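Local coordinates for putative uncharacterized protein (Leishmania major, PDB 3M3I), which is of unknown function but belongs to the DUF985 family of the cupin superfamily and forms a two-chain assembly, at residues A[49-54]-A[184-189]. Residues are numbered along the deposited sequence; the frame is centred on the assembly and turned at random.
Sequences VDNEEG and YRDFEI
Asn51 and Glu53 reach Asp186 through one water molecule, with no direct bond between the two segments. The water accepts from Asn51 ND2, at a separation so short that its exact position is uncertain, and donates to both carboxylates, its oxygen lying 2.6 Å from Glu53 OE1 and 2.6 Å from Asp186 OD1. Those two acidic oxygens, Glu53 OE1 and Asp186 OD1, are 4.0 Å apart; with one water proton turned to each, their repulsion is probably eased. The Asn51 amide and the Asp186 carboxylate come at each other from opposite directions, their planes 48° apart.

Asn51 does two jobs. Its CG sits between the backbone N and the carbonyl carbon (chi1 70°), which swings the amide over its own turn; chi2 near 0° then puts OD1 toward the backbone N-H groups and ND2 toward the water. OD1 takes the N-H of Glu53 at 3.0 Å, from well above the amide plane, making an Asx turn inside the type I turn of 51-54, and it also accepts from Asn55 N. Glu53, extended beyond CG, carries OE1 to the water, its chain sliding past Asp186 in the opposite direction. On the other side, Asp186 OD2 is held by a salt bridge to Arg57 NE, while OD1 faces the water.

The water thus links the hairpin turn between antiparallel strands 48-50 and 56-67 to the connection from strand 172-179 to edge strand 188-189, with the second subunit packing on strand 48-50.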
ATOM      1  N   VAL A  49      -8.255 -16.379   4.824  1.00 66.51           N
ATOM      2  CA  VAL A  49      -7.269 -16.871   5.776  1.00 65.15           C
ATOM      3  C   VAL A  49      -7.852 -16.753   7.178  1.00 65.81           C
ATOM      4  O   VAL A  49      -8.889 -16.115   7.366  1.00 67.18           O
ATOM      5  CB  VAL A  49      -5.918 -16.067   5.678  1.00 63.20           C
ATOM      6  CG1 VAL A  49      -5.396 -16.104   4.290  1.00 63.15           C
ATOM      7  CG2 VAL A  49      -6.092 -14.601   6.101  1.00 62.80           C
ATOM      8  N   ASP A  50      -7.183 -17.373   8.146  1.00 65.33           N
ATOM      9  CA  ASP A  50      -7.492 -17.203   9.560  1.00 66.02           C
ATOM     10  C   ASP A  50      -6.708 -16.015  10.122  1.00 64.77           C
ATOM     11  O   ASP A  50      -5.476 -15.918   9.958  1.00 63.47           O
ATOM     12  CB  ASP A  50      -7.135 -18.472  10.348  1.00 66.63           C
ATOM     13  CG  ASP A  50      -8.139 -19.621  10.135  1.00 69.03           C
ATOM     14  OD1 ASP A  50      -9.368 -19.380  10.019  1.00 71.08           O
ATOM     15  OD2 ASP A  50      -7.699 -20.785  10.127  1.00 69.50           O
ATOM     16  N   ASN A  51      -7.412 -15.101  10.778  1.00 65.83           N
ATOM     17  CA  ASN A  51      -6.766 -13.936  11.368  1.00 65.47           C
ATOM     18  C   ASN A  51      -6.120 -14.233  12.750  1.00 66.02           C
ATOM     19  O   ASN A  51      -6.058 -15.375  13.192  1.00 66.31           O
ATOM     20  CB  ASN A  51      -7.773 -12.776  11.451  1.00 67.01           C
ATOM     21  CG  ASN A  51      -8.834 -13.028  12.470  1.00 69.51           C
ATOM     22  OD1 ASN A  51      -8.852 -14.101  13.084  1.00 69.99           O
ATOM     23  ND2 ASN A  51      -9.722 -12.057  12.681  1.00 71.64           N
ATOM     24  N   GLU A  52      -5.642 -13.198  13.432  1.00 66.14           N
ATOM     25  CA  GLU A  52      -4.992 -13.370  14.734  1.00 68.48           C
ATOM     26  C   GLU A  52      -5.897 -13.993  15.802  1.00 68.85           C
ATOM     27  O   GLU A  52      -5.395 -14.506  16.787  1.00 70.84           O
ATOM     28  CB  GLU A  52      -4.459 -12.025  15.260  1.00 70.09           C
ATOM     29  CG  GLU A  52      -3.274 -11.440  14.470  1.00 70.84           C
ATOM     30  CD  GLU A  52      -3.672 -10.670  13.212  1.00 68.62           C
ATOM     31  OE1 GLU A  52      -4.842 -10.781  12.757  1.00 66.38           O
ATOM     32  OE2 GLU A  52      -2.798  -9.957  12.673  1.00 69.49           O
ATOM     33  N   GLU A  53      -7.219 -13.931  15.615  1.00 67.36           N
ATOM     34  CA  GLU A  53      -8.190 -14.412  16.620  1.00 68.08           C
ATOM     35  C   GLU A  53      -8.957 -15.662  16.188  1.00 67.17           C
ATOM     36  O   GLU A  53      -9.907 -16.051  16.846  1.00 67.76           O
ATOM     37  CB  GLU A  53      -9.193 -13.299  16.967  1.00 68.22           C
ATOM     38  CG  GLU A  53      -8.630 -12.156  17.811  1.00 70.24           C
ATOM     39  CD  GLU A  53      -9.521 -10.888  17.792  1.00 70.37           C
ATOM     40  OE1 GLU A  53     -10.274 -10.674  16.794  1.00 68.45           O
ATOM     41  OE2 GLU A  53      -9.456 -10.108  18.779  1.00 72.85           O
ATOM     42  N   GLY A  54      -8.551 -16.287  15.088  1.00 66.23           N
ATOM     43  CA  GLY A  54      -9.167 -17.533  14.647  1.00 66.05           C
ATOM     44  C   GLY A  54     -10.174 -17.406  13.509  1.00 64.90           C
ATOM     45  O   GLY A  54     -10.525 -18.407  12.881  1.00 65.18           O
ATOM     46  N   TYR A 184     -15.840  -5.228   9.871  1.00 61.43           N
ATOM     47  CA  TYR A 184     -16.382  -4.365  10.929  1.00 61.48           C
ATOM     48  C   TYR A 184     -16.613  -5.130  12.237  1.00 61.39           C
ATOM     49  O   TYR A 184     -16.713  -4.517  13.298  1.00 61.32           O
ATOM     50  CB  TYR A 184     -17.657  -3.653  10.471  1.00 62.59           C
ATOM     51  CG  TYR A 184     -17.405  -2.396   9.660  1.00 62.80           C
ATOM     52  CD1 TYR A 184     -16.962  -1.235  10.262  1.00 62.39           C
ATOM     53  CD2 TYR A 184     -17.617  -2.375   8.281  1.00 63.61           C
ATOM     54  CE1 TYR A 184     -16.737  -0.072   9.510  1.00 62.76           C
ATOM     55  CE2 TYR A 184     -17.385  -1.223   7.516  1.00 64.04           C
ATOM     56  CZ  TYR A 184     -16.953  -0.082   8.137  1.00 63.61           C
ATOM     57  OH  TYR A 184     -16.725   1.055   7.389  1.00 64.20           O
ATOM     58  N   ARG A 185     -16.647  -6.467  12.188  1.00 61.54           N
ATOM     59  CA  ARG A 185     -16.720  -7.227  13.421  1.00 61.60           C
ATOM     60  C   ARG A 185     -15.474  -7.000  14.275  1.00 60.81           C
ATOM     61  O   ARG A 185     -15.553  -7.137  15.490  1.00 61.01           O
ATOM     62  CB  ARG A 185     -16.983  -8.703  13.162  1.00 62.10           C
ATOM     63  CG  ARG A 185     -18.428  -9.000  12.767  1.00 63.26           C
ATOM     64  CD  ARG A 185     -18.658 -10.436  12.365  1.00 63.88           C
ATOM     65  NE  ARG A 185     -17.908 -10.803  11.168  1.00 63.56           N
ATOM     66  CZ  ARG A 185     -18.013 -11.965  10.510  1.00 64.16           C
ATOM     67  NH1 ARG A 185     -18.875 -12.903  10.893  1.00 65.15           N
ATOM     68  NH2 ARG A 185     -17.262 -12.176   9.434  1.00 63.93           N
ATOM     69  N   ASP A 186     -14.353  -6.623  13.642  1.00 60.14           N
ATOM     70  CA  ASP A 186     -13.090  -6.298  14.321  1.00 59.59           C
ATOM     71  C   ASP A 186     -12.832  -4.786  14.481  1.00 59.31           C
ATOM     72  O   ASP A 186     -11.695  -4.362  14.742  1.00 58.94           O
ATOM     73  CB  ASP A 186     -11.925  -6.875  13.514  1.00 59.25           C
ATOM     74  CG  ASP A 186     -12.142  -8.306  13.116  1.00 59.62           C
ATOM     75  OD1 ASP A 186     -12.592  -9.070  13.965  1.00 60.03           O
ATOM     76  OD2 ASP A 186     -11.849  -8.681  11.963  1.00 59.63           O
ATOM     77  N   PHE A 187     -13.865  -3.969  14.306  1.00 59.66           N
ATOM     78  CA  PHE A 187     -13.728  -2.519  14.346  1.00 59.59           C
ATOM     79  C   PHE A 187     -14.318  -2.047  15.643  1.00 59.97           C
ATOM     80  O   PHE A 187     -15.533  -2.221  15.893  1.00 60.62           O
ATOM     81  CB  PHE A 187     -14.450  -1.930  13.154  1.00 60.02           C
ATOM     82  CG  PHE A 187     -14.419  -0.430  13.081  1.00 60.19           C
ATOM     83  CD1 PHE A 187     -13.259   0.239  12.700  1.00 59.78           C
ATOM     84  CD2 PHE A 187     -15.571   0.317  13.335  1.00 60.96           C
ATOM     85  CE1 PHE A 187     -13.243   1.609  12.605  1.00 60.10           C
ATOM     86  CE2 PHE A 187     -15.554   1.688  13.243  1.00 61.28           C
ATOM     87  CZ  PHE A 187     -14.393   2.342  12.874  1.00 60.84           C
ATOM     88  N   GLU A 188     -13.453  -1.510  16.497  1.00 59.74           N
ATOM     89  CA  GLU A 188     -13.853  -0.977  17.792  1.00 60.22           C
ATOM     90  C   GLU A 188     -13.586   0.517  17.798  1.00 60.26           C
ATOM     91  O   GLU A 188     -12.498   0.937  17.474  1.00 59.85           O
ATOM     92  CB  GLU A 188     -13.103  -1.669  18.943  1.00 60.30           C
ATOM     93  CG  GLU A 188     -13.411  -1.085  20.335  1.00 61.00           C
ATOM     94  CD  GLU A 188     -13.169  -2.058  21.484  1.00 61.56           C
ATOM     95  OE1 GLU A 188     -12.458  -3.070  21.282  1.00 61.33           O
ATOM     96  OE2 GLU A 188     -13.684  -1.804  22.610  1.00 62.40           O
ATOM     97  N   ILE A 189     -14.591   1.312  18.145  1.00 60.91           N
ATOM     98  CA  ILE A 189     -14.430   2.762  18.212  1.00 61.16           C
ATOM     99  C   ILE A 189     -14.522   3.155  19.683  1.00 61.73           C
ATOM    100  O   ILE A 189     -15.204   2.506  20.459  1.00 62.20           O
ATOM    101  CB  ILE A 189     -15.472   3.494  17.333  1.00 61.74           C
ATOM    102  CG1 ILE A 189     -15.129   4.972  17.172  1.00 62.03           C
ATOM    103  CG2 ILE A 189     -16.884   3.382  17.927  1.00 62.68           C
ATOM    104  CD1 ILE A 189     -13.907   5.226  16.309  1.00 61.41           C
TER
HETATM  105  O   HOH W   1     -11.317 -11.262  14.495  1.00 37.88           O